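Local coordinates for protein Alp7A (PDB 5EC0) that binds adenine nucleotide as a bacterial actin-like protein and probably forms the cytoskeletal filaments that segregate a plasmid in Bacillus subtilis, at residues 130-135 against 215-220; 178-183 against 363-368; 219-224 against 234-239. All blocks are in the same frame, centred on the assembly; numbering follows the deposited sequence.

Contact 1: residues 130-135 against 215-220; sequences PIWLLK and GGTDDL. With ADP (adenosine-5'-diphosphate), chain D.
Ile131 opens the contact by laying its CD1 methyl against the base of Asp219, 4.0 Å from Asp219 CB, while Ile131 CB passes 4.1 Å from Asp219 OD1. The two side chains run past each other in opposite senses, so the isoleucine covers the aliphatic root of the aspartate and leaves its carboxylate to polar partners. With CG1 set beside the backbone N (chi1 -67°) and the chain extended beyond it, CD1 reaches across to the strand; a branched aliphatic residue suits this place because it fills space without asking for a hydrogen bond. Trp132 follows on the short helix 131-134, for which Pro130 occupies the N-cap position. Its CD1 comes 3.7 Å from Thr217 CG2, the methyl arriving obliquely to the indole, and Pro130 CG and Leu133 CB lie over one ring face.

The helix sits against Thr217 and the start of strand 218-223, just after the glycine turn of what is the second phosphate-binding motif of the actin-type ATPase fold. Gly215 N donates to ADP O3A at 3.2 Å, and Gly216 N makes a weak bond to ADP O2B. A CB on Gly215 would crowd a beta-phosphate oxygen, which is consistent with a glycine at this position. Thr217 divides its two branches: CG2 faces the tryptophan, whereas OG1 donates to Asp219 OD2 at 2.9 Å, meeting the syn side 24° out of the carboxylate plane. The other oxygen, Asp219 OD1, takes a hydrogen bond from Ser238 OG on the neighbouring strand.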
loop_
_atom_site.group_PDB
_atom_site.type_symbol
_atom_site.label_atom_id
_atom_site.label_comp_id
_atom_site.label_asym_id
_atom_site.label_seq_id
_atom_site.Cartn_x
_atom_site.Cartn_y
_atom_site.Cartn_z
ATOM N N PRO A 130 -0.029 0.961 -10.101
ATOM C CA PRO A 130 1.361 0.472 -10.131
ATOM C C PRO A 130 2.029 0.684 -11.494
ATOM O O PRO A 130 1.370 0.631 -12.534
ATOM C CB PRO A 130 1.226 -1.027 -9.812
ATOM C CG PRO A 130 -0.177 -1.403 -10.269
ATOM C CD PRO A 130 -1.020 -0.137 -10.057
ATOM N N ILE A 131 3.337 0.915 -11.476
ATOM C CA ILE A 131 4.080 1.190 -12.697
ATOM C C ILE A 131 4.038 0.012 -13.664
ATOM O O ILE A 131 3.987 0.207 -14.885
ATOM C CB ILE A 131 5.541 1.598 -12.364
ATOM C CG1 ILE A 131 5.530 2.950 -11.653
ATOM C CG2 ILE A 131 6.420 1.687 -13.626
ATOM C CD1 ILE A 131 6.856 3.341 -11.065
ATOM N N TRP A 132 4.014 -1.209 -13.142
ATOM C CA TRP A 132 4.042 -2.362 -14.029
ATOM C C TRP A 132 2.756 -2.392 -14.859
ATOM O O TRP A 132 2.752 -2.853 -15.997
ATOM C CB TRP A 132 4.218 -3.675 -13.251
ATOM C CG TRP A 132 3.043 -4.066 -12.372
ATOM C CD1 TRP A 132 2.946 -3.908 -11.015
ATOM C CD2 TRP A 132 1.814 -4.692 -12.790
ATOM N NE1 TRP A 132 1.744 -4.396 -10.568
ATOM C CE2 TRP A 132 1.032 -4.873 -11.628
ATOM C CE3 TRP A 132 1.311 -5.112 -14.028
ATOM C CZ2 TRP A 132 -0.239 -5.459 -11.674
ATOM C CZ3 TRP A 132 0.041 -5.686 -14.071
ATOM C CH2 TRP A 132 -0.717 -5.856 -12.898
ATOM N N LEU A 133 1.663 -1.901 -14.285
ATOM C CA LEU A 133 0.416 -1.815 -15.034
ATOM C C LEU A 133 0.411 -0.625 -16.019
ATOM O O LEU A 133 0.003 -0.773 -17.154
ATOM C CB LEU A 133 -0.767 -1.727 -14.070
ATOM C CG LEU A 133 -2.146 -1.802 -14.713
ATOM C CD1 LEU A 133 -2.207 -2.943 -15.734
ATOM C CD2 LEU A 133 -3.184 -2.012 -13.656
ATOM N N LEU A 134 0.871 0.547 -15.585
ATOM C CA LEU A 134 0.904 1.725 -16.461
ATOM C C LEU A 134 1.808 1.563 -17.689
ATOM O O LEU A 134 1.466 2.006 -18.785
ATOM C CB LEU A 134 1.337 2.958 -15.664
ATOM C CG LEU A 134 0.279 3.400 -14.640
ATOM C CD1 LEU A 134 0.847 4.323 -13.573
ATOM C CD2 LEU A 134 -0.926 4.062 -15.321
ATOM N N LYS A 135 2.958 0.925 -17.510
ATOM C CA LYS A 135 3.945 0.791 -18.585
ATOM C C LYS A 135 3.472 -0.066 -19.754
ATOM O O LYS A 135 4.057 -0.031 -20.820
ATOM C CB LYS A 135 5.246 0.206 -18.037
ATOM C CG LYS A 135 6.028 1.159 -17.182
ATOM C CD LYS A 135 6.874 2.096 -18.010
ATOM C CE LYS A 135 8.174 1.438 -18.430
ATOM N NZ LYS A 135 9.135 2.464 -18.936
ATOM N N GLY A 215 6.361 -6.587 -1.792
ATOM C CA GLY A 215 6.310 -8.038 -1.696
ATOM C C GLY A 215 6.343 -8.703 -3.057
ATOM O O GLY A 215 6.995 -9.729 -3.223
ATOM N N GLY A 216 5.667 -8.115 -4.043
ATOM C CA GLY A 216 5.538 -8.755 -5.344
ATOM C C GLY A 216 6.214 -8.060 -6.516
ATOM O O GLY A 216 6.443 -8.676 -7.562
ATOM N N THR A 217 6.510 -6.773 -6.359
ATOM C CA THR A 217 7.265 -6.017 -7.370
ATOM C C THR A 217 8.268 -5.065 -6.724
ATOM O O THR A 217 8.156 -4.721 -5.536
ATOM C CB THR A 217 6.354 -5.159 -8.293
ATOM O OG1 THR A 217 5.738 -4.117 -7.530
ATOM C CG2 THR A 217 5.275 -5.998 -8.973
ATOM N N ASP A 218 9.230 -4.624 -7.524
ATOM C CA ASP A 218 10.137 -3.553 -7.129
ATOM C C ASP A 218 10.121 -2.455 -8.191
ATOM O O ASP A 218 10.552 -2.670 -9.319
ATOM C CB ASP A 218 11.547 -4.100 -6.913
ATOM C CG ASP A 218 11.590 -5.127 -5.804
ATOM O OD1 ASP A 218 11.321 -4.759 -4.641
ATOM O OD2 ASP A 218 11.873 -6.309 -6.090
ATOM N N ASP A 219 9.603 -1.287 -7.826
ATOM C CA ASP A 219 9.387 -0.210 -8.792
ATOM C C ASP A 219 10.319 0.969 -8.538
ATOM O O ASP A 219 10.459 1.437 -7.405
ATOM C CB ASP A 219 7.931 0.255 -8.753
ATOM C CG ASP A 219 6.945 -0.908 -8.747
ATOM O OD1 ASP A 219 6.609 -1.409 -9.836
ATOM O OD2 ASP A 219 6.517 -1.324 -7.650
ATOM N N LEU A 220 10.958 1.447 -9.598
ATOM C CA LEU A 220 11.935 2.514 -9.456
ATOM C C LEU A 220 11.577 3.719 -10.311
ATOM O O LEU A 220 11.160 3.576 -11.469
ATOM C CB LEU A 220 13.332 2.006 -9.818
ATOM C CG LEU A 220 13.843 0.819 -8.990
ATOM C CD1 LEU A 220 13.589 -0.491 -9.703
ATOM C CD2 LEU A 220 15.322 0.975 -8.701
HETATM P PB ADP D . 3.092 -5.117 -1.894
HETATM O O1B ADP D . 1.933 -4.129 -1.958
HETATM O O2B ADP D . 3.676 -5.549 -3.229
HETATM O O3B ADP D . 2.904 -6.299 -0.973
HETATM P PA ADP D . 4.203 -3.513 0.246
HETATM O O1A ADP D . 2.795 -3.514 0.798
HETATM O O2A ADP D . 4.990 -2.216 0.170
HETATM O O3A ADP D . 4.275 -4.258 -1.193
HETATM O "O5'" ADP D . 5.082 -4.553 1.080
HETATM C "C5'" ADP D . 4.513 -5.668 1.754
HETATM C "C4'" ADP D . 5.609 -6.132 2.690
HETATM O "O4'" ADP D . 5.684 -5.210 3.773
HETATM C "C3'" ADP D . 5.365 -7.486 3.328
HETATM O "O3'" ADP D . 6.077 -8.505 2.626
HETATM C "C2'" ADP D . 5.923 -7.346 4.731
HETATM O "O2'" ADP D . 7.112 -8.132 4.810
HETATM C "C1'" ADP D . 6.275 -5.871 4.884
HETATM N N9 ADP D . 5.774 -5.247 6.131
HETATM C C8 ADP D . 6.547 -4.473 6.922
HETATM N N7 ADP D . 5.853 -4.021 7.990
HETATM C C5 ADP D . 4.604 -4.499 7.879
HETATM C C6 ADP D . 3.384 -4.378 8.701
HETATM N N6 ADP D . 3.413 -3.638 9.843
HETATM N N1 ADP D . 2.275 -5.015 8.266
HETATM C C2 ADP D . 2.285 -5.749 7.129
HETATM N N3 ADP D . 3.363 -5.911 6.320
HETATM C C4 ADP D . 4.545 -5.314 6.652
#

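Contact 2: residues 178-183 against 363-368; sequences RIESEV and LLNLYG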
loop_
_atom_site.group_PDB
_atom_site.type_symbol
_atom_site.label_atom_id
_atom_site.label_comp_id
_atom_site.label_asym_id
_atom_site.label_seq_id
_atom_site.Cartn_x
_atom_site.Cartn_y
_atom_site.Cartn_z
ATOM N N ARG A 178 -3.262 8.689 -9.156
ATOM C CA ARG A 178 -1.866 9.082 -9.314
ATOM C C ARG A 178 -1.008 7.880 -9.719
ATOM O O ARG A 178 -1.531 6.815 -10.010
ATOM C CB ARG A 178 -1.329 9.692 -8.013
ATOM C CG ARG A 178 -2.196 10.787 -7.430
ATOM C CD ARG A 178 -2.490 11.943 -8.418
ATOM N NE ARG A 178 -3.356 12.904 -7.744
ATOM C CZ ARG A 178 -3.509 14.178 -8.083
ATOM N NH1 ARG A 178 -2.862 14.675 -9.122
ATOM N NH2 ARG A 178 -4.318 14.951 -7.374
ATOM N N ILE A 179 0.306 8.061 -9.741
ATOM C CA ILE A 179 1.227 6.980 -10.088
ATOM C C ILE A 179 1.942 6.496 -8.843
ATOM O O ILE A 179 2.670 7.281 -8.207
ATOM C CB ILE A 179 2.298 7.427 -11.133
ATOM C CG1 ILE A 179 1.630 8.016 -12.370
ATOM C CG2 ILE A 179 3.199 6.247 -11.531
ATOM C CD1 ILE A 179 2.573 8.877 -13.217
ATOM N N GLU A 180 1.735 5.226 -8.493
ATOM C CA GLU A 180 2.482 4.592 -7.395
ATOM C C GLU A 180 3.990 4.819 -7.523
ATOM O O GLU A 180 4.513 4.919 -8.638
ATOM C CB GLU A 180 2.217 3.081 -7.340
ATOM C CG GLU A 180 1.108 2.673 -6.409
ATOM C CD GLU A 180 0.902 1.164 -6.358
ATOM O OE1 GLU A 180 1.883 0.423 -6.146
ATOM O OE2 GLU A 180 -0.251 0.726 -6.539
ATOM N N SER A 181 4.662 4.897 -6.372
ATOM C CA SER A 181 6.116 5.077 -6.259
ATOM C C SER A 181 6.544 6.508 -6.583
ATOM O O SER A 181 7.269 7.136 -5.807
ATOM C CB SER A 181 6.861 4.077 -7.157
ATOM O OG SER A 181 6.285 2.789 -7.048
ATOM N N GLU A 182 6.109 7.022 -7.729
ATOM C CA GLU A 182 6.387 8.412 -8.066
ATOM C C GLU A 182 5.682 9.339 -7.094
ATOM O O GLU A 182 6.302 10.286 -6.608
ATOM C CB GLU A 182 5.976 8.732 -9.512
ATOM C CG GLU A 182 6.270 10.169 -9.972
ATOM C CD GLU A 182 5.161 11.152 -9.614
ATOM O OE1 GLU A 182 4.018 10.712 -9.376
ATOM O OE2 GLU A 182 5.427 12.371 -9.565
ATOM N N VAL A 183 4.402 9.078 -6.797
ATOM C CA VAL A 183 3.615 10.007 -5.966
ATOM C C VAL A 183 4.176 10.131 -4.537
ATOM O O VAL A 183 3.946 11.125 -3.845
ATOM C CB VAL A 183 2.099 9.590 -5.887
ATOM C CG1 VAL A 183 1.897 8.369 -4.996
ATOM C CG2 VAL A 183 1.246 10.746 -5.376
ATOM N N LEU A 363 4.300 3.272 4.310
ATOM C CA LEU A 363 3.144 4.132 4.080
ATOM C C LEU A 363 3.422 5.331 3.176
ATOM O O LEU A 363 2.539 6.170 2.987
ATOM C CB LEU A 363 2.588 4.631 5.408
ATOM C CG LEU A 363 2.063 3.574 6.390
ATOM C CD1 LEU A 363 1.300 4.227 7.556
ATOM C CD2 LEU A 363 1.207 2.543 5.689
ATOM N N LEU A 364 4.625 5.401 2.601
ATOM C CA LEU A 364 5.051 6.611 1.876
ATOM C C LEU A 364 4.140 6.961 0.679
ATOM O O LEU A 364 3.777 8.133 0.490
ATOM C CB LEU A 364 6.507 6.465 1.402
ATOM C CG LEU A 364 7.268 7.783 1.235
ATOM C CD1 LEU A 364 7.441 8.468 2.595
ATOM C CD2 LEU A 364 8.631 7.582 0.561
ATOM N N ASN A 365 3.782 5.965 -0.132
ATOM C CA ASN A 365 2.860 6.205 -1.254
ATOM C C ASN A 365 1.535 6.825 -0.761
ATOM O O ASN A 365 1.097 7.875 -1.260
ATOM C CB ASN A 365 2.578 4.905 -2.023
ATOM C CG ASN A 365 3.678 4.550 -3.029
ATOM O OD1 ASN A 365 4.244 5.421 -3.687
ATOM N ND2 ASN A 365 3.990 3.264 -3.132
ATOM N N LEU A 366 0.917 6.175 0.228
ATOM C CA LEU A 366 -0.320 6.656 0.853
ATOM C C LEU A 366 -0.189 8.095 1.361
ATOM O O LEU A 366 -1.078 8.925 1.173
ATOM C CB LEU A 366 -0.712 5.749 2.015
ATOM C CG LEU A 366 -2.035 6.006 2.724
ATOM C CD1 LEU A 366 -3.137 6.162 1.723
ATOM C CD2 LEU A 366 -2.349 4.834 3.682
ATOM N N TYR A 367 0.939 8.362 2.004
ATOM C CA TYR A 367 1.233 9.660 2.577
ATOM C C TYR A 367 1.396 10.715 1.491
ATOM O O TYR A 367 1.029 11.875 1.679
ATOM C CB TYR A 367 2.497 9.580 3.442
ATOM C CG TYR A 367 2.231 9.076 4.842
ATOM C CD1 TYR A 367 0.975 8.592 5.196
ATOM C CD2 TYR A 367 3.222 9.114 5.822
ATOM C CE1 TYR A 367 0.718 8.141 6.480
ATOM C CE2 TYR A 367 2.968 8.682 7.113
ATOM C CZ TYR A 367 1.718 8.193 7.434
ATOM O OH TYR A 367 1.462 7.756 8.710
ATOM N N GLY A 368 1.937 10.290 0.357
ATOM C CA GLY A 368 2.058 11.147 -0.804
ATOM C C GLY A 368 0.682 11.515 -1.321
ATOM O O GLY A 368 0.436 12.664 -1.671
#
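The crossing between the two domains of the actin-type fold, beneath the nucleotide cleft, probably includes this contact, where the turn after strand 166-179 meets the start of the C-terminal helix 364-386. Asn365 CG stands beside the backbone N, anti to the carbonyl carbon (chi1 -81°), which carries the amide over to the turn: Ser181 N donates to Asn365 OD1 at 2.8 Å, with a bent N-H...O angle of 139° and the donor lying above the amide carbonyl plane. The other end of the amide, Asn365 ND2, is bonded to Asp212 OD2, which also pairs with Ser181 OG. Val183, compact and branched, sets CG1 3.9 Å from the backbone carbonyl oxygen of Asn365, Asn365 O, and about as near its OD1. One turn on, Gly368 lets the backbones close in, and its CA makes a C-H...O contact of 3.6 Å with Val183 O; any CB would collide with that oxygen. With an alanine at Asn365, Ser181 N would probably lose its acceptor and Asp212 one of its donors. A neutral amide thus serves both a buried backbone N-H and a carboxylate oxygen, which is likely to tie turn and helix together beside Glu180, whose side chain lies about 4 Å from the bound magnesium ion.

Contact 3: residues 219-224 against 234-239; sequences DLVLLP and DSFVSN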
loop_
_atom_site.group_PDB
_atom_site.type_symbol
_atom_site.label_atom_id
_atom_site.label_comp_id
_atom_site.label_asym_id
_atom_site.label_seq_id
_atom_site.Cartn_x
_atom_site.Cartn_y
_atom_site.Cartn_z
ATOM N N ASP A 219 9.603 -1.287 -7.826
ATOM C CA ASP A 219 9.387 -0.210 -8.792
ATOM C C ASP A 219 10.319 0.969 -8.538
ATOM O O ASP A 219 10.459 1.437 -7.405
ATOM C CB ASP A 219 7.931 0.255 -8.753
ATOM C CG ASP A 219 6.945 -0.908 -8.747
ATOM O OD1 ASP A 219 6.609 -1.409 -9.836
ATOM O OD2 ASP A 219 6.517 -1.324 -7.650
ATOM N N LEU A 220 10.958 1.447 -9.598
ATOM C CA LEU A 220 11.935 2.514 -9.456
ATOM C C LEU A 220 11.577 3.719 -10.311
ATOM O O LEU A 220 11.160 3.576 -11.469
ATOM C CB LEU A 220 13.332 2.006 -9.818
ATOM C CG LEU A 220 13.843 0.819 -8.990
ATOM C CD1 LEU A 220 13.589 -0.491 -9.703
ATOM C CD2 LEU A 220 15.322 0.975 -8.701
ATOM N N VAL A 221 11.729 4.904 -9.726
ATOM C CA VAL A 221 11.482 6.156 -10.434
ATOM C C VAL A 221 12.713 7.064 -10.378
ATOM O O VAL A 221 13.294 7.257 -9.312
ATOM C CB VAL A 221 10.291 6.908 -9.842
ATOM C CG1 VAL A 221 9.803 7.958 -10.829
ATOM C CG2 VAL A 221 9.180 5.938 -9.504
ATOM N N LEU A 222 13.116 7.622 -11.514
ATOM C CA LEU A 222 14.262 8.537 -11.520
ATOM C C LEU A 222 13.770 9.984 -11.406
ATOM O O LEU A 222 13.129 10.505 -12.321
ATOM C CB LEU A 222 15.119 8.330 -12.773
ATOM C CG LEU A 222 16.423 9.134 -12.903
ATOM C CD1 LEU A 222 17.319 8.854 -11.711
ATOM C CD2 LEU A 222 17.154 8.796 -14.210
ATOM N N LEU A 223 14.036 10.613 -10.261
ATOM C CA LEU A 223 13.623 11.996 -10.023
ATOM C C LEU A 223 14.794 12.959 -10.170
ATOM O O LEU A 223 15.771 12.872 -9.424
ATOM C CB LEU A 223 13.008 12.160 -8.629
ATOM C CG LEU A 223 11.903 11.171 -8.231
ATOM C CD1 LEU A 223 11.411 11.448 -6.828
ATOM C CD2 LEU A 223 10.744 11.202 -9.198
ATOM N N PRO A 224 14.688 13.892 -11.124
ATOM C CA PRO A 224 15.709 14.926 -11.305
ATOM C C PRO A 224 15.848 15.780 -10.048
ATOM O O PRO A 224 14.875 15.925 -9.303
ATOM C CB PRO A 224 15.175 15.756 -12.484
ATOM C CG PRO A 224 14.202 14.861 -13.181
ATOM C CD PRO A 224 13.588 14.023 -12.091
ATOM N N ASP A 234 10.794 6.622 -19.625
ATOM C CA ASP A 234 11.967 5.801 -19.328
ATOM C C ASP A 234 12.410 5.922 -17.874
ATOM O O ASP A 234 13.221 5.119 -17.401
ATOM C CB ASP A 234 13.132 6.179 -20.245
ATOM C CG ASP A 234 12.923 5.719 -21.670
ATOM O OD1 ASP A 234 12.592 4.525 -21.865
ATOM O OD2 ASP A 234 13.097 6.552 -22.588
ATOM N N SER A 235 11.877 6.920 -17.171
ATOM C CA SER A 235 12.250 7.163 -15.779
ATOM C C SER A 235 11.432 6.318 -14.804
ATOM O O SER A 235 11.608 6.427 -13.588
ATOM C CB SER A 235 12.085 8.644 -15.431
ATOM O OG SER A 235 12.813 9.463 -16.331
ATOM N N PHE A 236 10.543 5.491 -15.353
ATOM C CA PHE A 236 9.664 4.622 -14.570
ATOM C C PHE A 236 9.966 3.173 -14.898
ATOM O O PHE A 236 9.777 2.760 -16.042
ATOM C CB PHE A 236 8.175 4.864 -14.883
ATOM C CG PHE A 236 7.666 6.246 -14.578
ATOM C CD1 PHE A 236 7.795 7.273 -15.511
ATOM C CD2 PHE A 236 6.968 6.495 -13.404
ATOM C CE1 PHE A 236 7.286 8.535 -15.251
ATOM C CE2 PHE A 236 6.456 7.754 -13.125
ATOM C CZ PHE A 236 6.614 8.780 -14.054
ATOM N N VAL A 237 10.392 2.377 -13.920
ATOM C CA VAL A 237 10.686 0.976 -14.210
ATOM C C VAL A 237 10.138 0.044 -13.129
ATOM O O VAL A 237 10.226 0.344 -11.943
ATOM C CB VAL A 237 12.206 0.751 -14.379
ATOM C CG1 VAL A 237 12.532 -0.734 -14.457
ATOM C CG2 VAL A 237 12.731 1.482 -15.629
ATOM N N SER A 238 9.548 -1.075 -13.555
ATOM C CA SER A 238 9.076 -2.106 -12.638
ATOM C C SER A 238 9.809 -3.440 -12.842
ATOM O O SER A 238 10.025 -3.859 -13.976
ATOM C CB SER A 238 7.572 -2.302 -12.806
ATOM O OG SER A 238 7.041 -3.060 -11.735
ATOM N N ASN A 239 10.188 -4.103 -11.744
ATOM C CA ASN A 239 10.830 -5.433 -11.806
ATOM C C ASN A 239 9.996 -6.548 -11.188
ATOM O O ASN A 239 9.263 -6.297 -10.234
ATOM C CB ASN A 239 12.170 -5.405 -11.086
ATOM C CG ASN A 239 13.211 -4.614 -11.821
ATOM O OD1 ASN A 239 13.770 -5.073 -12.814
ATOM N ND2 ASN A 239 13.489 -3.413 -11.334
HETATM O O HOH W 1 13.658 11.579 -14.954
#
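Leu220 and Val237 form the antiparallel hydrogen-bonded pair at the centre of this contact, which joins strand 236-239 to strand 218-223 at one margin of a five-stranded sheet in the actin-type fold. Leu220 N gives Val237 O a nearly straight bond of 2.7 Å (172° at the hydrogen), and Val237 N returns one of 2.8 Å to Leu220 O. Leu222 N then donates to Ser235 O at 2.8 Å, carrying the pairing into the 3-10 segment that precedes the strand.

Asp219 and Ser238 make a non-hydrogen-bonded pair whose side chains supply the link instead: Ser238 OG donates to Asp219 OD1 at 2.6 Å, approaching from the anti side. Ser238 OG is anti to the backbone N (chi1 -167°), which turns the hydroxyl toward the carboxylate; a short hydroxyl fits so close a pairing. On the same face Val221 and Phe236 lie side by side, Val221 CG1 resting 4.1 Å from Phe236 CE2. Leu220 turns to the other face, where its CD1 comes close, at 3.3 Å, to Asn239 ND2, an amide nitrogen buried here without a hydrogen-bonding partner.

Farther out, Ile131 on helix 131-134 covers the face bearing Val221 and Phe236, and the Phe236 ring also meets Phe140 edge-to-face. Helix 292-313 packs on Leu220, Val237 and Asn239 through Thr313. Beyond the Leu222 N to Ser235 O bond, Leu222 CB lies 4.0 Å from Ser235 CB. Beside them one water molecule donates to Leu222 O and also bonds Ser235 OG at 2.7 Å.

Contacts 1 and 2 are buried, whereas contact 3 is only partly so, at a margin of its sheet. Contacts 1 and 3 share Asp219 and Leu220 on strand 218-223: one sets a short helix against that strand, the other adds its neighbour 236-239. Contact 2 uses different elements but touches both, Ser181 OG packing on Asp219 CB and Glu182 CB on the Phe236 ring. Their chemistry follows their place. Van der Waals packing alone joins the segments of contact 1, although the glycine end of one of them binds the nucleotide; a single hydrogen bond from a backbone N-H to a side-chain amide oxygen leads contact 2; and regular backbone pairing dominates contact 3, where a bridging water also takes part.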